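Local atomic coordinates of afamin (Homo sapiens, PDB entry 6FAK), a protein that carries hydrophobic molecules in body fluids, binds vitamin E, and keeps lipidated Wnt proteins soluble and active. Residues Y218-S223 / E336-H341; F231-S236 / M264-S269; A331-E336 / Q354-L359; D246-C249 / Q255-R258; A154-T159 / R289-I294. All blocks are in the same frame, centred on the assembly; numbering follows the deposited sequence. Where two conformers were deposited one is given.

In the fold
Following the chain from the N terminus, contact 5 opens first, on helix 154-171 of the first albumin domain, and closes at helix 288-295 of the second, tying the two together. Contacts 2 and 4 both fall within that loop; they join helices 231-250 and 253-268, contact 4 beside the turn between them and contact 2 farther out. Contact 1 opens at 218-223 and closes at 336-341, so it crosses contact 5 and encloses contacts 2 and 4. Contact 3 starts at 331-336, crossing contact 1 on helix 326-339, and closes on helix 346-363. L234 and F231 link contact 2 to contacts 1 and 3, while P155 packs on C256 between contacts 5 and 4.

Contact 1: Y218-S223 / E336-H341; sequences YIAILS and EYSRRH
In the second albumin domain, helix 216-225 lies close against the C-terminal part of helix 326-339, with A220 and S223 touching S338 and R339. S223 CA and R339 CA are 4.9 Å apart, a close spacing consistent with the small A220, S223 and S338 at the interface. S338 OG rests on A220, 3.6 Å from A220 CB, while its hydrogen bond runs back along its own helix to T334 O. S223 CB meets S338 CB at 4.0 Å. S223 OG sits beside its own backbone N (chi1 -56°) and bonds I219 O at 2.7 Å, coming from the face of that carbonyl opposite S223 N. S223 O lies 3.3 Å from R339 CB and receives a CA-H...O contact from R339. Beyond CB the arginine leaves helix 216-225, extended from CG to NE, and grips E336 OE1 side-on: R339 NE, 3.0 Å from E336 OE1, comes from above the carboxylate plane and R339 NH2, 2.8 Å from it, on the syn side; R339 NH1 bonds P227 O. An alanine here would strip these two donors from E336 OE1 and probably leave the carboxylate held less firmly, K332 still pairing with OE2, and P227 O without this partner. The serine hydroxyls are thus satisfied within their own helices, which meet chiefly by van der Waals contact and one CA-H...O contact, the charged network at one margin.

Contact 2: F231-S236 / M264-S269; sequences FKELIS and MNHICS
The H266 ring is met at its edge, near its own plane, by E233 OE2 and S236 OG, and the E233 carboxylate stands almost upright to it, the two planes 80° apart. This histidine-carboxylate hydrogen bond joins the successive helices 231-250 and 253-268 of the second albumin domain, within the region that forms the pocket for hydrophobic ligands. H266 NE2 donates to E233 OE2 at 2.6 Å with an angle of 164°, and it arrives nearly end-on to the C-O bond of that oxygen. The bond spans a wide gap, since the nearest backbones, at S236 CA and H266 CA, are 9.1 Å apart. E233 gets there by bending at CG (chi2 62°), which brings its carboxylate round to the histidine. The other ring nitrogen, H266 ND1, is bonded to D240 OD2, so the imidazole is held at both nitrogens by carboxylates of helix 231-250 and its rotation is fixed; two such partners would tend to raise its affinity for a second proton. A leucine in its place would probably leave E233 and D240 without their shared mate and the E233 carboxylate free to turn. K270 makes a long, weak ion pair with E233 OE2. One turn along from E233, S236 OG lies 3.3 Å from H266 CE1.

Contact 3: A331-E336 / Q354-L359; sequences AKFTFE and QIYKDL
F333 and Y356 face each other from helices 326-339 and 346-363, their CA atoms 9.0 Å apart, and between these segments the gap is bridged by the two aromatic rings. The pair forms an offset face-to-face stack in the all-helical second albumin domain. The ring centroids are 4.3 Å apart and the planes tilt by 24°, so the rings come closer at one side, F333 CG to Y356 CD2 3.7 Å. Y356 CD2 sits over the centre of the F333 ring, 3.6 Å above its plane, whereas F333 CE1 lies toward the rim of the tyrosine ring. Both side chains hold CG trans to the backbone N (chi1 174° for F333, -174° for Y356), which sends each ring out toward the other helix. The stack is part of a larger aromatic cluster: F312 meets F333 edge-to-face, and Y337 and F380 pack on F333 and Y356 respectively. F312 also accepts a hydrogen bond at its backbone O from Y356 OH, which ties down the polar end of the buried tyrosine and probably limits its sliding over F333. At the base of the stack the tyrosine's methylene joins in, with Y356 CB 4.0 Å from F333 CE2.

Contact 4: D246-C249 / Q255-R258; sequences DGCC and QCIR
C256, covalently joined to C248, has its backbone O bonded to T260 OG1 one turn further along helix 253-268; between 246-249 and 255-258 themselves no hydrogen bond is made, and the disulfide carries the contact. C248 SG and C256 SG are 2.1 Å apart and the bridge turns through a chi3 of 96°, close to the perpendicular twist of a relaxed disulfide. The two halves enter it differently: C248 SG lies beside its backbone N (chi1 -69°), while C256 SG points trans to its own (chi1 -175°). The backbones are thereby drawn together, with C248 CA and C256 CA only 4.7 Å apart. Just before the two cysteines, G247 lies against Q255; a CB on this glycine would come within 3.4 Å of Q255 CG. C249, which follows C248, is bonded to C203 of helix 177-209, giving the adjacent-cysteine double disulfide characteristic of albumin domains. F153 packs on C248, C249 and C256, and P155 on C256, from the first albumin domain. The short connection between helices 231-250 and 253-268 is therefore locked covalently: the two buried sulfurs are packed by apolar side chains, and across these segments the link is covalent rather than hydrogen-bonded.

Contact 5: A154-T159 / R289-I294; sequences APTLLT and RGQCII
Q291 reaches from helix 288-295 of the second albumin domain to T156 and T159 on helix 154-171 of the first, an interdomain helix crossing with local axes 10.4 Å apart and at 104°. The polar contact is between T156 OG1 and Q291 OE1, 3.0 Å apart, the two side chains crossing roughly perpendicular to each other. The same hydroxyl is bonded to Q199 NE2, and Q291 OE1 to Y191 OH, so helix 177-209 supplies a partner to both oxygens; T156 OG1 also bonds a glycol molecule, probably from the crystallisation liquor. A second polar bond lies within helix 154-171: T159 OG1 donates to P155 O at 3.0 Å, approaching from the face of the carbonyl opposite T159 N. The remaining contacts are van der Waals. Q291 bends at CG (chi2 -42°), which carries its amide along helix 154-171 toward T156 and lays its methylene on T159; Q291 CG is 4.0 Å from T159 CG2. P155 CB approaches Q291 NE2 more loosely, at 4.3 Å, while F195 packs on both T156 and Q291. The tightest approach of T159 is by its hydroxyl, with T159 OG1 3.2 Å from Q291 CG.

Contact 1: Y218-S223 / E336-H341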
# COMPACT_ATOMS: atom_id res chain seq x y z
N TYR A 218 -8.78 12.27 -2.91
CA TYR A 218 -9.73 12.26 -1.81
C TYR A 218 -11.09 12.77 -2.28
O TYR A 218 -12.15 12.32 -1.81
CB TYR A 218 -9.23 13.07 -0.56
CG TYR A 218 -7.73 13.09 -0.26
CD1 TYR A 218 -6.99 11.90 -0.17
CD2 TYR A 218 -7.06 14.29 0.00
CE1 TYR A 218 -5.61 11.92 0.10
CE2 TYR A 218 -5.70 14.32 0.32
CZ TYR A 218 -4.96 13.14 0.35
OH TYR A 218 -3.59 13.19 0.60
N ILE A 219 -11.09 13.73 -3.20
CA ILE A 219 -12.37 14.19 -3.76
C ILE A 219 -13.03 13.02 -4.45
O ILE A 219 -14.24 12.76 -4.27
CB ILE A 219 -12.23 15.38 -4.75
CG1 ILE A 219 -11.73 16.65 -4.04
CG2 ILE A 219 -13.58 15.65 -5.43
CD1 ILE A 219 -11.11 17.68 -4.99
N ALA A 220 -12.24 12.30 -5.26
CA ALA A 220 -12.84 11.19 -6.02
C ALA A 220 -13.37 10.10 -5.11
O ALA A 220 -14.47 9.68 -5.31
CB ALA A 220 -11.87 10.62 -7.05
N ILE A 221 -12.60 9.67 -4.09
CA ILE A 221 -13.00 8.58 -3.19
C ILE A 221 -14.20 8.98 -2.32
O ILE A 221 -15.17 8.20 -2.16
CB ILE A 221 -11.86 8.15 -2.23
CG1 ILE A 221 -10.74 7.43 -3.00
CG2 ILE A 221 -12.36 7.21 -1.12
CD1 ILE A 221 -9.44 7.32 -2.21
N LEU A 222 -14.11 10.16 -1.70
CA LEU A 222 -15.23 10.63 -0.83
C LEU A 222 -16.56 10.87 -1.59
O LEU A 222 -17.68 10.65 -1.07
CB LEU A 222 -14.77 11.83 -0.04
CG LEU A 222 -13.58 11.62 0.93
CD1 LEU A 222 -13.08 12.92 1.51
CD2 LEU A 222 -14.02 10.70 2.07
N SER A 223 -16.45 11.38 -2.82
CA SER A 223 -17.63 11.62 -3.66
C SER A 223 -18.29 10.31 -4.10
O SER A 223 -19.51 10.21 -4.16
CB SER A 223 -17.28 12.50 -4.88
OG SER A 223 -16.69 13.75 -4.53
N GLU A 336 -18.74 15.89 -9.15
CA GLU A 336 -19.96 15.54 -9.91
C GLU A 336 -19.76 14.25 -10.74
O GLU A 336 -20.67 13.38 -10.74
CB GLU A 336 -20.38 16.69 -10.83
CG GLU A 336 -20.89 17.94 -10.11
CD GLU A 336 -22.17 17.72 -9.27
OE1 GLU A 336 -22.83 16.69 -9.42
OE2 GLU A 336 -22.53 18.58 -8.44
N TYR A 337 -18.60 14.13 -11.40
CA TYR A 337 -18.33 12.95 -12.24
C TYR A 337 -18.13 11.69 -11.38
O TYR A 337 -18.70 10.61 -11.70
CB TYR A 337 -17.12 13.19 -13.18
CG TYR A 337 -17.10 12.24 -14.35
CD1 TYR A 337 -16.56 10.97 -14.23
CD2 TYR A 337 -17.73 12.58 -15.58
CE1 TYR A 337 -16.61 10.06 -15.28
CE2 TYR A 337 -17.77 11.66 -16.66
CZ TYR A 337 -17.17 10.41 -16.49
OH TYR A 337 -17.19 9.46 -17.50
N SER A 338 -17.36 11.80 -10.30
CA SER A 338 -17.12 10.65 -9.40
C SER A 338 -18.38 10.11 -8.72
O SER A 338 -18.60 8.90 -8.69
CB SER A 338 -16.07 10.96 -8.35
OG SER A 338 -14.86 11.38 -8.98
N ARG A 339 -19.24 11.00 -8.22
CA ARG A 339 -20.43 10.57 -7.53
C ARG A 339 -21.45 9.90 -8.42
O ARG A 339 -22.22 9.07 -7.93
CB ARG A 339 -21.07 11.69 -6.72
CG ARG A 339 -21.85 12.71 -7.50
CD ARG A 339 -22.34 13.70 -6.49
NE ARG A 339 -22.96 14.84 -7.09
CZ ARG A 339 -24.04 15.47 -6.61
NH1 ARG A 339 -24.64 15.04 -5.49
NH2 ARG A 339 -24.49 16.54 -7.21
N ARG A 340 -21.45 10.24 -9.71
CA ARG A 340 -22.28 9.59 -10.71
C ARG A 340 -21.69 8.36 -11.39
O ARG A 340 -22.37 7.76 -12.18
CB ARG A 340 -22.64 10.57 -11.81
CG ARG A 340 -23.58 11.65 -11.36
CD ARG A 340 -23.72 12.66 -12.50
NE ARG A 340 -24.74 13.67 -12.23
CZ ARG A 340 -24.55 14.69 -11.43
NH1 ARG A 340 -23.40 14.82 -10.79
NH2 ARG A 340 -25.52 15.57 -11.24
N HIS A 341 -20.45 8.00 -11.09
CA HIS A 341 -19.81 6.85 -11.71
C HIS A 341 -19.15 6.00 -10.62
O HIS A 341 -17.93 5.85 -10.58
CB HIS A 341 -18.77 7.32 -12.73
CG HIS A 341 -19.36 8.02 -13.91
ND1 HIS A 341 -19.65 9.36 -13.90
CD2 HIS A 341 -19.77 7.54 -15.12
CE1 HIS A 341 -20.18 9.70 -15.07
NE2 HIS A 341 -20.27 8.61 -15.81

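Contact 2: F231-S236 / M264-S269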
# COMPACT_ATOMS: atom_id res chain seq x y z
N PHE A 231 -21.32 19.85 -2.08
CA PHE A 231 -19.97 20.20 -2.50
C PHE A 231 -19.16 20.91 -1.40
O PHE A 231 -18.04 20.53 -1.10
CB PHE A 231 -20.00 20.98 -3.81
CG PHE A 231 -18.64 21.31 -4.36
CD1 PHE A 231 -17.78 20.31 -4.77
CD2 PHE A 231 -18.21 22.62 -4.47
CE1 PHE A 231 -16.52 20.60 -5.26
CE2 PHE A 231 -16.96 22.92 -4.97
CZ PHE A 231 -16.12 21.90 -5.36
N LYS A 232 -19.74 21.94 -0.80
CA LYS A 232 -19.04 22.68 0.23
C LYS A 232 -18.62 21.81 1.41
O LYS A 232 -17.51 21.96 1.93
CB LYS A 232 -19.87 23.90 0.69
CG LYS A 232 -19.82 25.00 -0.31
CD LYS A 232 -20.66 26.22 0.11
CE LYS A 232 -20.24 26.95 1.40
NZ LYS A 232 -18.98 27.73 1.33
N GLU A 233 -19.51 20.92 1.87
CA GLU A 233 -19.22 20.00 2.96
C GLU A 233 -18.11 18.98 2.55
O GLU A 233 -17.24 18.71 3.34
CB GLU A 233 -20.47 19.24 3.39
CG GLU A 233 -20.32 18.49 4.69
CD GLU A 233 -20.01 19.41 5.87
OE1 GLU A 233 -20.85 20.29 6.19
OE2 GLU A 233 -18.93 19.27 6.47
N LEU A 234 -18.18 18.46 1.33
CA LEU A 234 -17.12 17.62 0.75
C LEU A 234 -15.75 18.32 0.75
O LEU A 234 -14.72 17.74 1.18
CB LEU A 234 -17.54 17.19 -0.65
CG LEU A 234 -16.74 16.24 -1.55
CD1 LEU A 234 -15.63 16.92 -2.25
CD2 LEU A 234 -16.21 15.08 -0.75
N ILE A 235 -15.71 19.56 0.28
CA ILE A 235 -14.44 20.30 0.28
C ILE A 235 -13.92 20.47 1.69
O ILE A 235 -12.75 20.24 1.94
CB ILE A 235 -14.51 21.65 -0.47
CG1 ILE A 235 -14.73 21.40 -1.96
CG2 ILE A 235 -13.27 22.51 -0.23
CD1 ILE A 235 -13.73 20.52 -2.65
N SER A 236 -14.80 20.75 2.63
CA SER A 236 -14.41 20.86 4.02
C SER A 236 -13.82 19.54 4.58
O SER A 236 -12.78 19.56 5.28
CB SER A 236 -15.62 21.32 4.85
OG SER A 236 -15.20 21.56 6.16
N MET A 264 -13.26 11.45 11.45
CA MET A 264 -14.39 10.57 11.79
C MET A 264 -15.49 11.34 12.50
O MET A 264 -16.69 11.19 12.17
CB MET A 264 -13.90 9.37 12.62
CG MET A 264 -12.86 8.53 11.90
SD MET A 264 -13.35 8.15 10.21
CE MET A 264 -11.88 7.35 9.58
N ASN A 265 -15.09 12.22 13.40
CA ASN A 265 -16.00 13.16 14.04
C ASN A 265 -16.68 14.10 13.05
O ASN A 265 -17.89 14.31 13.16
CB ASN A 265 -15.31 13.93 15.18
CG ASN A 265 -14.91 13.00 16.36
OD1 ASN A 265 -15.28 11.80 16.40
ND2 ASN A 265 -14.14 13.54 17.30
N HIS A 266 -15.93 14.68 12.11
CA HIS A 266 -16.52 15.47 11.00
C HIS A 266 -17.59 14.66 10.21
O HIS A 266 -18.72 15.11 10.04
CB HIS A 266 -15.42 15.96 10.05
CG HIS A 266 -15.85 16.99 9.06
ND1 HIS A 266 -14.97 17.93 8.58
CD2 HIS A 266 -17.03 17.24 8.46
CE1 HIS A 266 -15.60 18.72 7.74
NE2 HIS A 266 -16.85 18.32 7.64
N ILE A 267 -17.24 13.47 9.78
CA ILE A 267 -18.17 12.58 9.10
C ILE A 267 -19.41 12.30 9.99
O ILE A 267 -20.53 12.64 9.61
CB ILE A 267 -17.46 11.28 8.71
CG1 ILE A 267 -16.45 11.57 7.57
CG2 ILE A 267 -18.42 10.17 8.26
CD1 ILE A 267 -15.55 10.41 7.22
N CYS A 268 -19.18 11.74 11.18
CA CYS A 268 -20.27 11.41 12.13
C CYS A 268 -21.14 12.56 12.58
O CYS A 268 -22.36 12.41 12.61
CB CYS A 268 -19.71 10.70 13.36
SG CYS A 268 -19.27 9.03 12.96
N SER A 269 -20.55 13.71 12.89
CA SER A 269 -21.33 14.86 13.34
C SER A 269 -22.19 15.50 12.24
O SER A 269 -22.88 16.51 12.50
CB SER A 269 -20.47 15.91 14.06
OG SER A 269 -20.08 16.97 13.22

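Contact 3: A331-E336 / Q354-L359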
# COMPACT_ATOMS: atom_id res chain seq x y z
N ALA A 331 -12.19 20.56 -9.17
CA ALA A 331 -12.71 19.86 -7.98
C ALA A 331 -14.21 19.55 -8.08
O ALA A 331 -14.65 18.44 -7.77
CB ALA A 331 -12.42 20.65 -6.70
N LYS A 332 -14.99 20.55 -8.53
CA LYS A 332 -16.41 20.35 -8.74
C LYS A 332 -16.70 19.32 -9.85
O LYS A 332 -17.62 18.50 -9.72
CB LYS A 332 -17.13 21.66 -9.06
CG LYS A 332 -18.62 21.53 -8.82
CD LYS A 332 -19.34 22.85 -8.84
CE LYS A 332 -20.73 22.74 -8.17
NZ LYS A 332 -21.45 21.44 -8.33
N PHE A 333 -15.96 19.38 -10.94
CA PHE A 333 -16.07 18.35 -11.98
C PHE A 333 -15.78 16.95 -11.41
O PHE A 333 -16.54 16.01 -11.61
CB PHE A 333 -15.14 18.62 -13.17
CG PHE A 333 -15.13 17.50 -14.16
CD1 PHE A 333 -16.20 17.32 -15.03
CD2 PHE A 333 -14.09 16.55 -14.16
CE1 PHE A 333 -16.21 16.25 -15.92
CE2 PHE A 333 -14.08 15.49 -15.04
CZ PHE A 333 -15.14 15.33 -15.93
N THR A 334 -14.72 16.85 -10.61
CA THR A 334 -14.30 15.59 -10.06
C THR A 334 -15.43 15.04 -9.12
O THR A 334 -15.83 13.89 -9.22
CB THR A 334 -12.95 15.71 -9.33
OG1 THR A 334 -11.93 16.27 -10.19
CG2 THR A 334 -12.55 14.33 -8.80
N PHE A 335 -15.95 15.93 -8.27
CA PHE A 335 -17.11 15.64 -7.39
C PHE A 335 -18.31 15.11 -8.18
O PHE A 335 -18.83 14.01 -7.90
CB PHE A 335 -17.45 16.90 -6.60
CG PHE A 335 -18.80 16.88 -5.97
CD1 PHE A 335 -19.06 16.03 -4.89
CD2 PHE A 335 -19.81 17.73 -6.41
CE1 PHE A 335 -20.32 16.06 -4.28
CE2 PHE A 335 -21.05 17.75 -5.81
CZ PHE A 335 -21.32 16.91 -4.74
N GLU A 336 -18.74 15.89 -9.15
CA GLU A 336 -19.96 15.54 -9.91
C GLU A 336 -19.76 14.25 -10.74
O GLU A 336 -20.67 13.38 -10.74
CB GLU A 336 -20.38 16.69 -10.83
CG GLU A 336 -20.89 17.94 -10.11
CD GLU A 336 -22.17 17.72 -9.27
OE1 GLU A 336 -22.83 16.69 -9.42
OE2 GLU A 336 -22.53 18.58 -8.44
N GLN A 354 -7.94 14.67 -15.99
CA GLN A 354 -6.85 15.20 -16.79
C GLN A 354 -7.22 15.44 -18.24
O GLN A 354 -6.82 16.45 -18.86
CB GLN A 354 -5.64 14.26 -16.73
CG GLN A 354 -4.41 14.77 -17.45
CD GLN A 354 -3.89 16.04 -16.78
OE1 GLN A 354 -3.66 16.05 -15.56
NE2 GLN A 354 -3.77 17.13 -17.55
N ILE A 355 -7.90 14.46 -18.81
CA ILE A 355 -8.41 14.59 -20.18
C ILE A 355 -9.34 15.80 -20.32
O ILE A 355 -9.25 16.51 -21.30
CB ILE A 355 -9.07 13.32 -20.64
CG1 ILE A 355 -7.96 12.31 -20.91
CG2 ILE A 355 -9.91 13.51 -21.91
CD1 ILE A 355 -8.48 10.91 -20.99
N TYR A 356 -10.22 15.98 -19.35
CA TYR A 356 -11.13 17.15 -19.35
C TYR A 356 -10.31 18.45 -19.29
O TYR A 356 -10.57 19.40 -20.04
CB TYR A 356 -12.15 17.04 -18.21
CG TYR A 356 -13.22 18.10 -18.21
CD1 TYR A 356 -13.99 18.33 -19.35
CD2 TYR A 356 -13.44 18.90 -17.10
CE1 TYR A 356 -14.99 19.28 -19.39
CE2 TYR A 356 -14.46 19.87 -17.12
CZ TYR A 356 -15.20 20.07 -18.29
OH TYR A 356 -16.17 21.08 -18.36
N LYS A 357 -9.34 18.51 -18.39
CA LYS A 357 -8.45 19.65 -18.29
C LYS A 357 -7.66 19.97 -19.60
O LYS A 357 -7.66 21.12 -20.05
CB LYS A 357 -7.48 19.45 -17.14
CG LYS A 357 -6.45 20.52 -16.95
CD LYS A 357 -5.63 20.19 -15.68
CE LYS A 357 -4.60 21.27 -15.39
NZ LYS A 357 -3.76 20.89 -14.22
N ASP A 358 -7.08 18.95 -20.21
CA ASP A 358 -6.41 19.09 -21.53
C ASP A 358 -7.38 19.49 -22.64
O ASP A 358 -7.05 20.35 -23.48
CB ASP A 358 -5.67 17.79 -21.93
CG ASP A 358 -4.61 17.40 -20.91
OD1 ASP A 358 -4.20 18.28 -20.08
OD2 ASP A 358 -4.22 16.20 -20.89
N LEU A 359 -8.56 18.89 -22.67
CA LEU A 359 -9.58 19.24 -23.65
C LEU A 359 -9.91 20.75 -23.61
O LEU A 359 -10.00 21.43 -24.67
CB LEU A 359 -10.88 18.45 -23.36
CG LEU A 359 -12.12 18.95 -24.13
CD1 LEU A 359 -12.08 18.28 -25.49
CD2 LEU A 359 -13.40 18.63 -23.41

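Contact 4: D246-C249 / Q255-R258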
# COMPACT_ATOMS: atom_id res chain seq x y z
N ASP A 246 -1.14 14.34 5.64
CA ASP A 246 0.11 15.04 5.86
C ASP A 246 0.85 14.48 7.13
O ASP A 246 2.06 14.21 7.06
CB ASP A 246 -0.05 16.58 5.96
CG ASP A 246 -0.36 17.25 4.59
OD1 ASP A 246 -0.21 16.62 3.50
OD2 ASP A 246 -0.82 18.42 4.64
N GLY A 247 0.13 14.34 8.24
CA GLY A 247 0.75 13.90 9.50
C GLY A 247 1.04 12.40 9.47
O GLY A 247 2.07 11.94 9.96
N CYS A 248 0.08 11.63 8.95
CA CYS A 248 0.20 10.20 8.96
C CYS A 248 1.36 9.80 8.03
O CYS A 248 2.14 8.91 8.40
CB CYS A 248 -1.12 9.55 8.55
SG CYS A 248 -2.50 9.70 9.72
N CYS A 249 1.50 10.45 6.87
CA CYS A 249 2.59 10.16 5.93
C CYS A 249 3.97 10.51 6.51
O CYS A 249 4.96 9.80 6.24
CB CYS A 249 2.35 10.79 4.57
SG CYS A 249 0.95 10.06 3.66
N GLN A 255 -0.23 13.00 16.06
CA GLN A 255 -0.98 13.84 15.15
C GLN A 255 -1.89 13.03 14.21
O GLN A 255 -3.00 13.45 13.86
CB GLN A 255 -0.04 14.71 14.30
CG GLN A 255 -0.73 15.89 13.63
CD GLN A 255 -1.35 16.85 14.67
OE1 GLN A 255 -0.84 17.00 15.78
NE2 GLN A 255 -2.48 17.40 14.33
N CYS A 256 -1.38 11.89 13.78
CA CYS A 256 -2.14 10.98 12.94
C CYS A 256 -3.43 10.54 13.63
O CYS A 256 -4.52 10.61 13.02
CB CYS A 256 -1.28 9.77 12.54
SG CYS A 256 -1.99 8.58 11.39
N ILE A 257 -3.30 10.07 14.87
CA ILE A 257 -4.46 9.63 15.67
C ILE A 257 -5.46 10.79 15.85
O ILE A 257 -6.63 10.60 15.56
CB ILE A 257 -4.05 8.97 17.03
CG1 ILE A 257 -3.42 7.61 16.80
CG2 ILE A 257 -5.25 8.78 17.95
CD1 ILE A 257 -2.51 7.12 17.91
N ARG A 258 -4.96 11.95 16.26
CA ARG A 258 -5.77 13.18 16.40
C ARG A 258 -6.48 13.59 15.13
O ARG A 258 -7.65 13.90 15.17
CB ARG A 258 -4.92 14.39 16.85
CG ARG A 258 -4.50 14.32 18.31
CD ARG A 258 -3.75 15.58 18.77
NE ARG A 258 -3.27 15.42 20.15
CZ ARG A 258 -2.22 16.03 20.71
NH1 ARG A 258 -1.47 16.89 20.02
NH2 ARG A 258 -1.92 15.78 21.97

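Contact 5: A154-T159 / R289-I294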
# COMPACT_ATOMS: atom_id res chain seq x y z
N ALA A 154 -0.80 4.63 12.41
CA ALA A 154 -1.05 4.15 13.79
C ALA A 154 -2.43 3.59 14.07
O ALA A 154 -2.52 2.53 14.71
CB ALA A 154 -0.64 5.17 14.83
N PRO A 155 -3.50 4.27 13.62
CA PRO A 155 -4.83 3.72 13.86
C PRO A 155 -4.99 2.32 13.25
O PRO A 155 -5.62 1.44 13.84
CB PRO A 155 -5.76 4.74 13.18
CG PRO A 155 -5.00 6.01 13.21
CD PRO A 155 -3.57 5.63 13.04
N THR A 156 -4.37 2.09 12.09
CA THR A 156 -4.38 0.78 11.45
C THR A 156 -3.65 -0.30 12.28
O THR A 156 -4.19 -1.40 12.53
CB THR A 156 -3.82 0.87 10.02
OG1 THR A 156 -4.58 1.85 9.30
CG2 THR A 156 -3.92 -0.47 9.34
N LEU A 157 -2.44 0.04 12.72
CA LEU A 157 -1.61 -0.86 13.50
C LEU A 157 -2.25 -1.21 14.83
O LEU A 157 -2.19 -2.40 15.27
CB LEU A 157 -0.22 -0.26 13.75
CG LEU A 157 1.03 -0.81 13.10
CD1 LEU A 157 0.82 -1.63 11.82
CD2 LEU A 157 2.09 0.27 12.91
N LEU A 158 -2.82 -0.22 15.49
CA LEU A 158 -3.57 -0.46 16.76
C LEU A 158 -4.81 -1.37 16.56
O LEU A 158 -5.10 -2.23 17.38
CB LEU A 158 -3.99 0.85 17.40
CG LEU A 158 -2.89 1.75 17.92
CD1 LEU A 158 -3.46 3.14 18.22
CD2 LEU A 158 -2.22 1.20 19.16
N THR A 159 -5.54 -1.17 15.47
CA THR A 159 -6.61 -2.07 15.11
C THR A 159 -6.11 -3.50 14.85
O THR A 159 -6.74 -4.51 15.27
CB THR A 159 -7.39 -1.53 13.89
OG1 THR A 159 -7.99 -0.29 14.25
CG2 THR A 159 -8.48 -2.51 13.44
N ARG A 289 -14.30 2.56 15.27
CA ARG A 289 -15.33 3.43 14.65
C ARG A 289 -14.91 4.09 13.31
O ARG A 289 -15.78 4.40 12.49
CB ARG A 289 -15.91 4.45 15.71
CG ARG A 289 -16.35 5.87 15.29
CD ARG A 289 -15.33 6.95 15.67
NE ARG A 289 -13.95 6.52 15.35
CZ ARG A 289 -12.84 7.22 15.54
NH1 ARG A 289 -12.89 8.45 16.09
NH2 ARG A 289 -11.67 6.69 15.19
N GLY A 290 -13.59 4.24 13.08
CA GLY A 290 -13.03 4.82 11.86
C GLY A 290 -12.44 3.84 10.86
O GLY A 290 -12.52 4.06 9.64
N GLN A 291 -11.80 2.77 11.35
CA GLN A 291 -11.45 1.63 10.48
C GLN A 291 -12.76 0.96 9.95
O GLN A 291 -12.77 0.39 8.85
CB GLN A 291 -10.54 0.60 11.19
CG GLN A 291 -9.07 0.96 11.50
CD GLN A 291 -8.29 1.70 10.40
OE1 GLN A 291 -7.47 1.11 9.68
NE2 GLN A 291 -8.49 3.02 10.32
N CYS A 292 -13.84 1.06 10.74
CA CYS A 292 -15.21 0.75 10.32
C CYS A 292 -15.68 1.64 9.16
O CYS A 292 -15.99 1.13 8.08
CB CYS A 292 -16.18 0.91 11.50
SG CYS A 292 -17.87 0.36 11.20
N ILE A 293 -15.73 2.96 9.40
CA ILE A 293 -16.18 3.94 8.40
C ILE A 293 -15.45 3.71 7.10
O ILE A 293 -16.08 3.71 6.04
CB ILE A 293 -16.06 5.42 8.87
CG1 ILE A 293 -17.20 5.77 9.83
CG2 ILE A 293 -16.10 6.42 7.70
CD1 ILE A 293 -16.95 7.00 10.68
N ILE A 294 -14.14 3.46 7.17
CA ILE A 294 -13.33 3.19 5.97
C ILE A 294 -13.78 1.90 5.25
O ILE A 294 -13.76 1.85 4.02
CB ILE A 294 -11.80 3.17 6.28
CG1 ILE A 294 -11.32 4.57 6.70
CG2 ILE A 294 -11.00 2.77 5.03
CD1 ILE A 294 -9.89 4.64 7.19